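Local coordinates for protein ATP phosphoribosyltransferase (Thermotoga maritima, PDB 1O63) that probably catalyses the first step of histidine biosynthesis, condensing ATP with 5-phosphoribose 1-diphosphate to give phosphoribosyl-ATP and diphosphate, at residues P51-V55 against H56-D60; N177-S180 against Y181-K184; I7-G10 against R11-K15; G62-G65 against T66-L70; V189-L192 against E193-E197. All coordinates share one frame; numbering follows the deposited sequence. Where two conformers were deposited one is given.

How the contacts relate
Followed from the N terminus, the five contacts come strictly in series; none nests in or crosses another. Contact 3 (7-15) turns the chain from strand 4-8 toward helix 13-23. Contact 1 (51-60) ends helix 50-55, and contact 4 (62-70) takes strand 61-65, the sheet neighbour of strand 4-8, into helix 66-71. Much later contact 2 (177-184) forms the short helix 178-183, and contact 5 (189-197) is a piece of helix 185-204. Sequence-distant parts meet in space: D60 of contact 1 pairs with K184, and probably with S180, of contact 2, Y181 leans on V189 and L192 of contact 5, and F63 of contact 4 meets L195.

Contact 1 (P51-V55 against H56-D60); sequences PTYLV and HGVAD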
loop_
_atom_site.group_PDB
_atom_site.type_symbol
_atom_site.label_atom_id
_atom_site.label_comp_id
_atom_site.label_asym_id
_atom_site.label_seq_id
_atom_site.Cartn_x
_atom_site.Cartn_y
_atom_site.Cartn_z
ATOM N N PRO A 51 -11.649 -7.242 -3.865
ATOM C CA PRO A 51 -13.036 -6.845 -3.944
ATOM C C PRO A 51 -13.278 -5.902 -5.116
ATOM O O PRO A 51 -14.361 -5.953 -5.720
ATOM C CB PRO A 51 -13.357 -6.197 -2.609
ATOM C CG PRO A 51 -12.084 -6.089 -1.865
ATOM C CD PRO A 51 -11.074 -6.979 -2.529
ATOM N N THR A 52 -12.274 -5.102 -5.468
ATOM C CA THR A 52 -12.373 -4.222 -6.642
ATOM C C THR A 52 -12.548 -5.022 -7.915
ATOM O O THR A 52 -13.402 -4.711 -8.772
ATOM C CB THR A 52 -11.089 -3.375 -6.736
ATOM O OG1 THR A 52 -10.955 -2.605 -5.514
ATOM C CG2 THR A 52 -11.106 -2.453 -7.929
ATOM N N TYR A 53 -11.776 -6.093 -8.112
ATOM C CA TYR A 53 -11.930 -6.931 -9.296
ATOM C C TYR A 53 -13.309 -7.569 -9.360
ATOM O O TYR A 53 -13.872 -7.753 -10.462
ATOM C CB TYR A 53 -10.848 -8.052 -9.333
ATOM C CG TYR A 53 -9.580 -7.518 -9.999
ATOM C CD1 TYR A 53 -8.838 -6.495 -9.415
ATOM C CD2 TYR A 53 -9.181 -7.999 -11.225
ATOM C CE1 TYR A 53 -7.708 -5.996 -10.037
ATOM C CE2 TYR A 53 -8.072 -7.512 -11.862
ATOM C CZ TYR A 53 -7.340 -6.498 -11.265
ATOM O OH TYR A 53 -6.235 -6.031 -11.943
ATOM N N LEU A 54 -13.843 -7.992 -8.215
ATOM C CA LEU A 54 -15.162 -8.601 -8.175
ATOM C C LEU A 54 -16.289 -7.590 -8.378
ATOM O O LEU A 54 -17.199 -7.789 -9.198
ATOM C CB LEU A 54 -15.370 -9.294 -6.811
ATOM C CG LEU A 54 -14.462 -10.536 -6.627
ATOM C CD1 LEU A 54 -14.265 -10.840 -5.142
ATOM C CD2 LEU A 54 -15.124 -11.715 -7.324
ATOM N N VAL A 55 -16.220 -6.468 -7.644
ATOM C CA VAL A 55 -17.291 -5.464 -7.745
ATOM C C VAL A 55 -17.440 -4.959 -9.161
ATOM O O VAL A 55 -18.561 -4.737 -9.659
ATOM C CB VAL A 55 -17.067 -4.304 -6.771
ATOM C CG1 VAL A 55 -18.133 -3.224 -6.952
ATOM C CG2 VAL A 55 -17.074 -4.788 -5.321
ATOM N N HIS A 56 -16.332 -4.764 -9.870
ATOM C CA HIS A 56 -16.362 -4.318 -11.258
ATOM C C HIS A 56 -16.790 -5.421 -12.209
ATOM O O HIS A 56 -16.952 -5.163 -13.408
ATOM C CB HIS A 56 -14.982 -3.753 -11.664
ATOM C CG HIS A 56 -14.805 -2.334 -11.198
ATOM N ND1 HIS A 56 -14.521 -2.021 -9.882
ATOM C CD2 HIS A 56 -14.896 -1.160 -11.864
ATOM C CE1 HIS A 56 -14.436 -0.693 -9.752
ATOM N NE2 HIS A 56 -14.666 -0.163 -10.927
ATOM N N GLY A 57 -16.910 -6.657 -11.759
ATOM C CA GLY A 57 -17.356 -7.758 -12.584
ATOM C C GLY A 57 -16.328 -8.420 -13.458
ATOM O O GLY A 57 -16.723 -9.186 -14.377
ATOM N N VAL A 58 -15.024 -8.244 -13.219
ATOM C CA VAL A 58 -14.043 -8.910 -14.095
ATOM C C VAL A 58 -13.645 -10.276 -13.565
ATOM O O VAL A 58 -13.029 -11.106 -14.271
ATOM C CB VAL A 58 -12.821 -8.020 -14.356
ATOM C CG1 VAL A 58 -13.263 -6.714 -15.063
ATOM C CG2 VAL A 58 -12.099 -7.678 -13.071
ATOM N N ALA A 59 -13.981 -10.552 -12.321
ATOM C CA ALA A 59 -13.717 -11.820 -11.672
ATOM C C ALA A 59 -15.038 -12.389 -11.110
ATOM O O ALA A 59 -15.923 -11.620 -10.745
ATOM C CB ALA A 59 -12.735 -11.615 -10.518
ATOM N N ASP A 60 -15.132 -13.694 -11.013
ATOM C CA ASP A 60 -16.294 -14.373 -10.470
ATOM C C ASP A 60 -16.138 -14.652 -8.972
ATOM O O ASP A 60 -17.090 -14.514 -8.211
ATOM C CB ASP A 60 -16.470 -15.739 -11.195
ATOM C CG ASP A 60 -16.767 -15.498 -12.687
ATOM O OD1 ASP A 60 -17.703 -14.731 -12.952
ATOM O OD2 ASP A 60 -16.092 -16.106 -13.523
#
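H56 lies alongside T52, the two side chains running in the same direction, with H56 ND1 4.0 Å from T52 CG2. The edge of the imidazole does the polar work: ND1 of H56 donates to the carbonyl O of T52 at 3.1 Å, that oxygen sitting 18° out of the ring plane. The backbone N of H56 reaches the same T52 O at 3.1 Å in a straighter bond (163°), and the two donors come from opposite faces of the carbonyl plane, so one oxygen is gripped twice. Having CG anti to the carbonyl carbon, chi1 -81°, is what swings the H56 ring back along the helix. Replacing the histidine with an alanine would probably leave T52 O without its second donor and strip a packing partner from L142 of the second subunit.

Next along the chain, V58 and Y53 cross obliquely: CG2 of V58 comes to 3.5 Å from CD2 of the Y53 ring. The end of L54 comes to A59, its CD2 4.0 Å from CB of A59. Outside the segment, T52 OG1 is taken up by K72.

The backbone fixes this layout. V58 N donates to Y53 O at 3.0 Å, an oxygen to which A59 N adds a weak bond, while G57 N bonds to L54 O at 2.8 Å from well above the carbonyl plane. The bonds V58 N to Y53 O and G57 N to L54 O, with G57 at positive phi, make the Schellman motif, here closing helix 50-55 ahead of strand 61-65.

Contact 2 (N177-S180 against Y181-K184); sequences NPVS and YRTK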
loop_
_atom_site.group_PDB
_atom_site.type_symbol
_atom_site.label_atom_id
_atom_site.label_comp_id
_atom_site.label_asym_id
_atom_site.label_seq_id
_atom_site.Cartn_x
_atom_site.Cartn_y
_atom_site.Cartn_z
ATOM N N ASN A 177 -18.776 -12.631 -6.807
ATOM C CA ASN A 177 -19.485 -11.546 -7.525
ATOM C C ASN A 177 -20.943 -11.972 -7.677
ATOM O O ASN A 177 -21.253 -13.031 -8.220
ATOM C CB ASN A 177 -18.804 -11.392 -8.882
ATOM C CG ASN A 177 -19.480 -10.486 -9.879
ATOM O OD1 ASN A 177 -20.409 -9.747 -9.567
ATOM N ND2 ASN A 177 -18.983 -10.537 -11.112
ATOM N N PRO A 178 -21.883 -11.204 -7.145
ATOM C CA PRO A 178 -23.293 -11.520 -7.206
ATOM C C PRO A 178 -23.841 -11.761 -8.599
ATOM O O PRO A 178 -24.763 -12.562 -8.800
ATOM C CB PRO A 178 -23.989 -10.328 -6.562
ATOM C CG PRO A 178 -22.962 -9.291 -6.359
ATOM C CD PRO A 178 -21.619 -9.954 -6.397
ATOM N N VAL A 179 -23.365 -11.052 -9.606
ATOM C CA VAL A 179 -23.808 -11.264 -10.979
ATOM C C VAL A 179 -23.387 -12.632 -11.496
ATOM O O VAL A 179 -24.157 -13.322 -12.182
ATOM C CB VAL A 179 -23.249 -10.184 -11.925
ATOM C CG1 VAL A 179 -23.550 -10.524 -13.370
ATOM C CG2 VAL A 179 -23.806 -8.819 -11.567
ATOM N N SER A 180 -22.178 -13.073 -11.139
ATOM C CA SER A 180 -21.648 -14.362 -11.535
ATOM C C SER A 180 -22.506 -15.502 -10.976
ATOM O O SER A 180 -22.690 -16.544 -11.600
ATOM C CB SER A 180 -20.211 -14.565 -11.015
ATOM O OG SER A 180 -19.332 -13.691 -11.683
ATOM N N TYR A 181 -23.086 -15.227 -9.810
ATOM C CA TYR A 181 -24.009 -16.146 -9.168
ATOM C C TYR A 181 -25.305 -16.251 -9.952
ATOM O O TYR A 181 -26.043 -17.245 -9.882
ATOM C CB TYR A 181 -24.222 -15.713 -7.711
ATOM C CG TYR A 181 -23.965 -16.825 -6.710
ATOM C CD1 TYR A 181 -24.394 -18.118 -6.986
ATOM C CD2 TYR A 181 -23.337 -16.594 -5.496
ATOM C CE1 TYR A 181 -24.186 -19.149 -6.096
ATOM C CE2 TYR A 181 -23.135 -17.625 -4.587
ATOM C CZ TYR A 181 -23.570 -18.891 -4.887
ATOM O OH TYR A 181 -23.407 -19.940 -3.997
ATOM N N ARG A 182 -25.594 -15.233 -10.750
ATOM C CA ARG A 182 -26.760 -15.228 -11.651
ATOM C C ARG A 182 -26.345 -15.901 -12.963
ATOM O O ARG A 182 -26.678 -17.073 -13.189
ATOM C CB ARG A 182 -27.250 -13.812 -11.845
ATOM C CG ARG A 182 -28.117 -13.431 -13.000
ATOM C CD ARG A 182 -28.778 -12.065 -12.827
ATOM N NE ARG A 182 -27.900 -10.946 -13.085
ATOM C CZ ARG A 182 -27.695 -10.376 -14.265
ATOM N NH1 ARG A 182 -26.855 -9.348 -14.401
ATOM N NH2 ARG A 182 -28.328 -10.815 -15.340
ATOM N N THR A 183 -25.418 -15.301 -13.684
ATOM C CA THR A 183 -24.956 -15.743 -14.974
ATOM C C THR A 183 -24.333 -17.115 -15.052
ATOM O O THR A 183 -24.486 -17.808 -16.070
ATOM C CB THR A 183 -23.946 -14.699 -15.549
ATOM O OG1 THR A 183 -22.924 -14.467 -14.563
ATOM C CG2 THR A 183 -24.669 -13.386 -15.810
ATOM N N LYS A 184 -23.576 -17.554 -14.056
ATOM C CA LYS A 184 -22.853 -18.826 -14.101
ATOM C C LYS A 184 -23.259 -19.694 -12.904
ATOM O O LYS A 184 -22.471 -20.447 -12.326
ATOM C CB LYS A 184 -21.347 -18.567 -14.055
ATOM C CG LYS A 184 -20.773 -17.667 -15.130
ATOM C CD LYS A 184 -19.235 -17.624 -15.046
ATOM C CE LYS A 184 -18.663 -16.524 -15.926
ATOM N NZ LYS A 184 -17.170 -16.534 -15.962
#
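T183 and R182 both close on the carbonyl O of V179, which collects three hydrogen bonds. T183 N comes nearly end-on at 2.8 Å, with an N-H...O angle of 162°. T183 OG1 donates to V179 O at 2.9 Å from above the carbonyl plane, and R182 N reaches that oxygen at 2.8 Å from the opposite face, well out of the plane. The hydroxyl gets there because OG1 of T183 sits between its own backbone N and carbonyl carbon, chi1 53°, and so folds back onto the preceding turn. That leaves CG2 of T183 to touch CG1 of V179 at 3.9 Å. R182 lies side by side with V179; its chain bends at chi3, bringing NH1 to 3.7 Å from V179 CG1.

Further along, K184 N bonds to S180 O at 2.8 Å. At the start of the helix N177 does the positioning: its OD1 accepts from V179 N at 3.2 Å, the N-H arriving from above the amide plane, while its backbone O takes Y181 N.

The next shell holds this turn against the domain. ND2 of N177 donates to A59 O, and the carboxylate of D60 receives a salt bridge from the extended K184 and, probably, makes a hydrogen bond with S180 OG. The Y181 ring leads away from this segment, against V188, V189 and L192 of helix 185-204. The whole is a short helix with an asparagine N-cap, 178-183, leading from strand 161-176 straight into helix 185-204, for which K184 is in turn the N-cap residue.

Contact 3 (I7-G10 against R11-K15); sequences IPKG and RLEEK
G10 and E13 are tied by two hydrogen bonds of unequal strength. E13 N donates to G10 O at 3.2 Å, arriving from above the carbonyl plane, 59° out of it. In return OE1 of E13 accepts a weak bond from G10 N at 3.4 Å; CG of E13 is anti to the backbone N, chi1 -171°, and the chain beyond runs extended, which carries the carboxylate back over the loop.

Two waters stitch the same turn. One donates to K9 O at 2.8 Å and accepts from L12 N at 3.0 Å; the other donates to G10 O at 2.6 Å and accepts from E14 N.

All of this belongs to the tight connection by which strand 4-8 of the central sheet passes to helix 13-23. The backbone angles of G10 would jam a CB against the carbonyl O of K9 and against R11 N, which calls for glycine.

The apolar contact is between P8 and L12, CG of P8 meeting CB of L12 at 4.0 Å, the two side chains at about a right angle. As for charges, K9 NZ stays 6.8 Å from E13 OE1 and goes instead to M44 O and to S133 of the second subunit. R11 NE makes a salt bridge with E151.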
loop_
_atom_site.group_PDB
_atom_site.type_symbol
_atom_site.label_atom_id
_atom_site.label_comp_id
_atom_site.label_asym_id
_atom_site.label_seq_id
_atom_site.Cartn_x
_atom_site.Cartn_y
_atom_site.Cartn_z
ATOM N N ILE A 7 -7.084 -13.744 -6.771
ATOM C CA ILE A 7 -6.259 -14.336 -5.731
ATOM C C ILE A 7 -5.338 -13.291 -5.087
ATOM O O ILE A 7 -4.698 -12.485 -5.777
ATOM C CB ILE A 7 -5.408 -15.473 -6.313
ATOM C CG1 ILE A 7 -6.189 -16.420 -7.222
ATOM C CG2 ILE A 7 -4.675 -16.239 -5.218
ATOM C CD1 ILE A 7 -7.482 -16.981 -6.700
ATOM N N PRO A 8 -5.365 -13.217 -3.784
ATOM C CA PRO A 8 -4.597 -12.256 -3.005
ATOM C C PRO A 8 -3.127 -12.603 -2.890
ATOM O O PRO A 8 -2.768 -13.666 -2.359
ATOM C CB PRO A 8 -5.261 -12.346 -1.619
ATOM C CG PRO A 8 -5.646 -13.804 -1.534
ATOM C CD PRO A 8 -6.149 -14.157 -2.914
ATOM N N LYS A 9 -2.237 -11.739 -3.386
ATOM C CA LYS A 9 -0.802 -11.997 -3.283
ATOM C C LYS A 9 -0.399 -11.775 -1.819
ATOM O O LYS A 9 -1.112 -11.097 -1.080
ATOM C CB LYS A 9 0.024 -11.059 -4.185
ATOM C CG LYS A 9 -0.265 -11.179 -5.674
ATOM C CD LYS A 9 1.010 -11.210 -6.500
ATOM C CE LYS A 9 1.319 -9.877 -7.129
ATOM N NZ LYS A 9 0.641 -9.656 -8.436
ATOM N N GLY A 10 0.730 -12.325 -1.408
ATOM C CA GLY A 10 1.212 -12.093 -0.057
ATOM C C GLY A 10 0.893 -13.258 0.871
ATOM O O GLY A 10 1.023 -14.433 0.549
ATOM N N ARG A 11 0.532 -12.914 2.089
ATOM C CA ARG A 11 0.334 -13.822 3.181
ATOM C C ARG A 11 -0.604 -14.976 2.907
ATOM O O ARG A 11 -0.417 -16.069 3.454
ATOM C CB ARG A 11 -0.234 -13.020 4.401
ATOM C CG ARG A 11 -0.267 -13.911 5.652
ATOM C CD ARG A 11 1.161 -14.086 6.171
ATOM N NE ARG A 11 1.218 -14.958 7.324
ATOM C CZ ARG A 11 0.954 -16.258 7.322
ATOM N NH1 ARG A 11 1.045 -16.948 8.451
ATOM N NH2 ARG A 11 0.615 -16.870 6.184
ATOM N N LEU A 12 -1.700 -14.743 2.194
ATOM C CA LEU A 12 -2.724 -15.729 1.945
ATOM C C LEU A 12 -2.560 -16.468 0.626
ATOM O O LEU A 12 -3.305 -17.391 0.334
ATOM C CB LEU A 12 -4.102 -15.026 1.930
ATOM C CG LEU A 12 -4.415 -14.188 3.182
ATOM C CD1 LEU A 12 -5.783 -13.532 3.026
ATOM C CD2 LEU A 12 -4.381 -15.079 4.414
ATOM N N GLU A 13 -1.581 -16.066 -0.180
ATOM C CA GLU A 13 -1.395 -16.644 -1.490
ATOM C C GLU A 13 -1.173 -18.135 -1.491
ATOM O O GLU A 13 -1.765 -18.859 -2.327
ATOM C CB GLU A 13 -0.223 -15.915 -2.199
ATOM C CG GLU A 13 -0.105 -16.327 -3.661
ATOM C CD GLU A 13 1.173 -15.688 -4.263
ATOM O OE1 GLU A 13 1.482 -14.572 -3.845
ATOM O OE2 GLU A 13 1.809 -16.384 -5.055
ATOM N N GLU A 14 -0.335 -18.684 -0.621
ATOM C CA GLU A 14 -0.060 -20.125 -0.691
ATOM C C GLU A 14 -1.217 -20.974 -0.177
ATOM O O GLU A 14 -1.500 -22.039 -0.736
ATOM C CB GLU A 14 1.219 -20.474 0.037
ATOM C CG GLU A 14 1.249 -20.062 1.462
ATOM C CD GLU A 14 0.759 -21.068 2.485
ATOM O OE1 GLU A 14 0.678 -20.648 3.659
ATOM O OE2 GLU A 14 0.497 -22.241 2.102
ATOM N N LYS A 15 -1.896 -20.503 0.872
ATOM C CA LYS A 15 -3.074 -21.251 1.365
ATOM C C LYS A 15 -4.111 -21.362 0.252
ATOM O O LYS A 15 -4.620 -22.418 -0.091
ATOM C CB LYS A 15 -3.666 -20.529 2.565
ATOM C CG LYS A 15 -2.853 -20.528 3.844
ATOM C CD LYS A 15 -3.020 -21.810 4.646
ATOM C CE LYS A 15 -2.607 -21.601 6.107
ATOM N NZ LYS A 15 -2.879 -22.824 6.923
HETATM O O HOH W 1 -2.497 -12.114 1.100
HETATM O O HOH W 2 1.861 -16.933 0.764
#

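Contact 4 (G62-G65 against T66-L70); sequences GFCG and TDVLL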
loop_
_atom_site.group_PDB
_atom_site.type_symbol
_atom_site.label_atom_id
_atom_site.label_comp_id
_atom_site.label_asym_id
_atom_site.label_seq_id
_atom_site.Cartn_x
_atom_site.Cartn_y
_atom_site.Cartn_z
ATOM N N GLY A 62 -13.367 -14.591 -5.422
ATOM C CA GLY A 62 -12.108 -14.082 -4.888
ATOM C C GLY A 62 -11.933 -14.494 -3.427
ATOM O O GLY A 62 -12.751 -15.227 -2.855
ATOM N N PHE A 63 -10.731 -14.224 -2.917
ATOM C CA PHE A 63 -10.327 -14.525 -1.564
ATOM C C PHE A 63 -9.563 -13.312 -0.973
ATOM O O PHE A 63 -8.799 -12.682 -1.693
ATOM C CB PHE A 63 -9.407 -15.746 -1.482
ATOM C CG PHE A 63 -9.951 -16.958 -2.185
ATOM C CD1 PHE A 63 -9.784 -17.109 -3.555
ATOM C CD2 PHE A 63 -10.672 -17.917 -1.496
ATOM C CE1 PHE A 63 -10.293 -18.182 -4.240
ATOM C CE2 PHE A 63 -11.220 -18.998 -2.175
ATOM C CZ PHE A 63 -11.021 -19.139 -3.531
ATOM N N CYS A 64 -9.857 -13.004 0.280
ATOM C CA CYS A 64 -9.158 -11.927 0.966
ATOM C C CYS A 64 -9.287 -12.084 2.479
ATOM O O CYS A 64 -10.103 -12.865 2.968
ATOM C CB CYS A 64 -9.638 -10.556 0.498
ATOM S SG CYS A 64 -11.420 -10.304 0.679
ATOM N N GLY A 65 -8.425 -11.428 3.242
ATOM C CA GLY A 65 -8.494 -11.588 4.704
ATOM C C GLY A 65 -9.592 -10.740 5.318
ATOM O O GLY A 65 -10.176 -9.835 4.733
ATOM N N THR A 66 -9.796 -10.963 6.637
ATOM C CA THR A 66 -10.805 -10.204 7.362
ATOM C C THR A 66 -10.480 -8.716 7.394
ATOM O O THR A 66 -11.391 -7.878 7.385
ATOM C CB THR A 66 -10.957 -10.729 8.812
ATOM O OG1 THR A 66 -10.931 -12.169 8.786
ATOM C CG2 THR A 66 -12.274 -10.267 9.408
ATOM N N ASP A 67 -9.220 -8.357 7.427
ATOM C CA ASP A 67 -8.781 -6.964 7.427
ATOM C C ASP A 67 -9.323 -6.254 6.193
ATOM O O ASP A 67 -9.927 -5.182 6.324
ATOM C CB ASP A 67 -7.255 -6.871 7.515
ATOM C CG ASP A 67 -6.529 -7.751 6.526
ATOM O OD1 ASP A 67 -5.500 -7.301 5.969
ATOM O OD2 ASP A 67 -6.948 -8.899 6.260
ATOM N N VAL A 68 -9.130 -6.828 5.012
ATOM C CA VAL A 68 -9.639 -6.235 3.768
ATOM C C VAL A 68 -11.144 -6.062 3.850
ATOM O O VAL A 68 -11.697 -5.009 3.562
ATOM C CB VAL A 68 -9.273 -7.088 2.546
ATOM C CG1 VAL A 68 -9.936 -6.635 1.255
ATOM C CG2 VAL A 68 -7.746 -7.130 2.351
ATOM N N LEU A 69 -11.849 -7.149 4.213
ATOM C CA LEU A 69 -13.294 -7.157 4.271
ATOM C C LEU A 69 -13.876 -6.104 5.186
ATOM O O LEU A 69 -14.905 -5.485 4.857
ATOM C CB LEU A 69 -13.811 -8.549 4.690
ATOM C CG LEU A 69 -14.654 -9.293 3.655
ATOM C CD1 LEU A 69 -14.005 -9.232 2.291
ATOM C CD2 LEU A 69 -14.905 -10.740 4.057
ATOM N N LEU A 70 -13.273 -5.953 6.374
ATOM C CA LEU A 70 -13.822 -4.979 7.330
ATOM C C LEU A 70 -13.338 -3.575 7.018
ATOM O O LEU A 70 -13.981 -2.622 7.442
ATOM C CB LEU A 70 -13.503 -5.367 8.757
ATOM C CG LEU A 70 -14.484 -6.102 9.627
ATOM C CD1 LEU A 70 -15.743 -6.602 8.939
ATOM C CD2 LEU A 70 -13.807 -7.254 10.373
#
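The carboxylate of D67 sits over one face of the G65-T66 peptide. D67 OD2 lies almost straight above the carbonyl carbon, G65 C, at 3.4 Å, and the two flat groups are turned steeply, some 70°, against each other. CG of D67 reaches this place because it stands between the backbone N and the carbonyl carbon, chi1 49°. Away from that face, G65 O takes L69 N at 3.2 Å, a nearly straight bond (173°) that closes the first turn of the helix.

C64 supplies the apolar side. Its SG is 4.0 Å from CG1 of V68 and presses tightly on CD1 of L69, so closely that the exact spacing is doubtful. T66 turns from G65 to strand 161-176, its OG1 bonded to H173 NE2 and R171 N. The axes of strand 62-65 and helix 66-70 stand almost square to each other, so the chain makes a sharp corner at the N-cap residue G65.

A side chain on G65 would run into the D67 carboxylate, so the glycine fits the corner. The chemistry thus splits in two: a sulfur set among the aliphatic ends of V68 and L69, and a carboxylate oxygen facing a carbonyl carbon, a polar contact that is probably mildly attractive.

Contact 5 (V189-L192 against E193-E197); sequences VSFL and EKLQE
V189 to L192 hand their carbonyls to E193 to Q196 in regular helical i to i+4 bonds, the shortest joining L195 N to F191 O at 2.9 Å and the longest K194 N to S190 O at 3.2 Å. Among the side chains, F191 and L195 meet at a slant, the ring atom CE2 of F191 3.9 Å from CD2 of L195. Four residues apart, they lie on the same side of the helix, and with CG anti to the backbone N in both (chi1 172° for F191, -177° for L195) the ring and the branched end meet.

That side is the inner face of helix 185-204, an amphipathic helix laid against the sheet: F191 touches I61 and L20, L195 reaches F63, Y19 and T23, and L192 packs on I61 and P79. Strand 61-65 and helix 13-23 therefore share the cover it gives.

E193 and K194 are on the exposed side. E193 slants across V189, with CG of E193 3.2 Å from V189 O and OE2 of E193 3.9 Å from CG1 of V189, a contact of aliphatic carbon with a carboxylate oxygen. K194 places CG 3.6 Å from S190 O before its chain bends away. Separately, Q196 has CB 3.5 Å from L192 O, and its side chain touches F80.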
loop_
_atom_site.group_PDB
_atom_site.type_symbol
_atom_site.label_atom_id
_atom_site.label_comp_id
_atom_site.label_asym_id
_atom_site.label_seq_id
_atom_site.Cartn_x
_atom_site.Cartn_y
_atom_site.Cartn_z
ATOM N N VAL A 189 -21.790 -22.741 -8.220
ATOM C CA VAL A 189 -22.254 -23.582 -7.125
ATOM C C VAL A 189 -21.439 -24.851 -7.026
ATOM O O VAL A 189 -21.040 -25.271 -5.940
ATOM C CB VAL A 189 -23.752 -23.892 -7.258
ATOM C CG1 VAL A 189 -24.175 -25.048 -6.349
ATOM C CG2 VAL A 189 -24.579 -22.653 -6.943
ATOM N N SER A 190 -21.204 -25.499 -8.175
ATOM C CA SER A 190 -20.461 -26.745 -8.235
ATOM C C SER A 190 -19.008 -26.576 -7.834
ATOM O O SER A 190 -18.416 -27.393 -7.109
ATOM C CB SER A 190 -20.529 -27.326 -9.658
ATOM O OG SER A 190 -19.717 -28.484 -9.724
ATOM N N PHE A 191 -18.359 -25.528 -8.367
ATOM C CA PHE A 191 -16.963 -25.278 -7.978
ATOM C C PHE A 191 -16.899 -25.001 -6.476
ATOM O O PHE A 191 -16.051 -25.558 -5.770
ATOM C CB PHE A 191 -16.379 -24.117 -8.794
ATOM C CG PHE A 191 -15.013 -23.693 -8.319
ATOM C CD1 PHE A 191 -13.889 -24.391 -8.706
ATOM C CD2 PHE A 191 -14.868 -22.613 -7.470
ATOM C CE1 PHE A 191 -12.632 -24.024 -8.258
ATOM C CE2 PHE A 191 -13.615 -22.226 -7.020
ATOM C CZ PHE A 191 -12.503 -22.933 -7.421
ATOM N N LEU A 192 -17.832 -24.221 -5.942
ATOM C CA LEU A 192 -17.834 -23.904 -4.507
ATOM C C LEU A 192 -18.042 -25.144 -3.643
ATOM O O LEU A 192 -17.532 -25.220 -2.516
ATOM C CB LEU A 192 -18.887 -22.843 -4.181
ATOM C CG LEU A 192 -18.648 -21.465 -4.820
ATOM C CD1 LEU A 192 -19.766 -20.494 -4.491
ATOM C CD2 LEU A 192 -17.295 -20.922 -4.376
ATOM N N GLU A 193 -18.785 -26.132 -4.142
ATOM C CA GLU A 193 -18.966 -27.385 -3.420
ATOM C C GLU A 193 -17.647 -28.148 -3.307
ATOM O O GLU A 193 -17.307 -28.583 -2.214
ATOM C CB GLU A 193 -19.976 -28.303 -4.107
ATOM C CG GLU A 193 -21.416 -27.857 -4.077
ATOM C CD GLU A 193 -22.376 -28.954 -4.501
ATOM O OE1 GLU A 193 -22.161 -30.122 -4.109
ATOM O OE2 GLU A 193 -23.342 -28.653 -5.237
ATOM N N LYS A 194 -16.964 -28.367 -4.422
ATOM C CA LYS A 194 -15.670 -29.024 -4.394
ATOM C C LYS A 194 -14.672 -28.293 -3.495
ATOM O O LYS A 194 -13.923 -28.917 -2.740
ATOM C CB LYS A 194 -15.076 -29.115 -5.797
ATOM C CG LYS A 194 -15.877 -29.936 -6.781
ATOM C CD LYS A 194 -15.159 -30.019 -8.129
ATOM C CE LYS A 194 -13.822 -30.715 -7.988
ATOM N NZ LYS A 194 -13.461 -31.485 -9.212
ATOM N N LEU A 195 -14.643 -26.965 -3.593
ATOM C CA LEU A 195 -13.703 -26.164 -2.816
ATOM C C LEU A 195 -13.968 -26.232 -1.330
ATOM O O LEU A 195 -13.028 -26.443 -0.542
ATOM C CB LEU A 195 -13.747 -24.721 -3.331
ATOM C CG LEU A 195 -12.787 -23.718 -2.709
ATOM C CD1 LEU A 195 -11.350 -24.067 -3.072
ATOM C CD2 LEU A 195 -13.143 -22.299 -3.185
ATOM N N GLN A 196 -15.224 -26.150 -0.881
ATOM C CA GLN A 196 -15.510 -26.270 0.556
ATOM C C GLN A 196 -15.081 -27.632 1.098
ATOM O O GLN A 196 -14.537 -27.729 2.209
ATOM C CB GLN A 196 -16.972 -25.985 0.858
ATOM C CG GLN A 196 -17.337 -25.842 2.335
ATOM C CD GLN A 196 -18.783 -25.441 2.531
ATOM O OE1 GLN A 196 -19.560 -25.431 1.569
ATOM N NE2 GLN A 196 -19.200 -25.132 3.752
ATOM N N GLU A 197 -15.334 -28.713 0.349
ATOM C CA GLU A 197 -14.877 -30.040 0.760
ATOM C C GLU A 197 -13.357 -30.034 1.021
ATOM O O GLU A 197 -12.882 -30.473 2.049
ATOM C CB GLU A 197 -15.100 -31.061 -0.374
ATOM C CG GLU A 197 -16.368 -31.835 -0.336
ATOM C CD GLU A 197 -16.457 -32.980 -1.330
ATOM O OE1 GLU A 197 -17.309 -33.868 -1.117
ATOM O OE2 GLU A 197 -15.714 -33.008 -2.330
#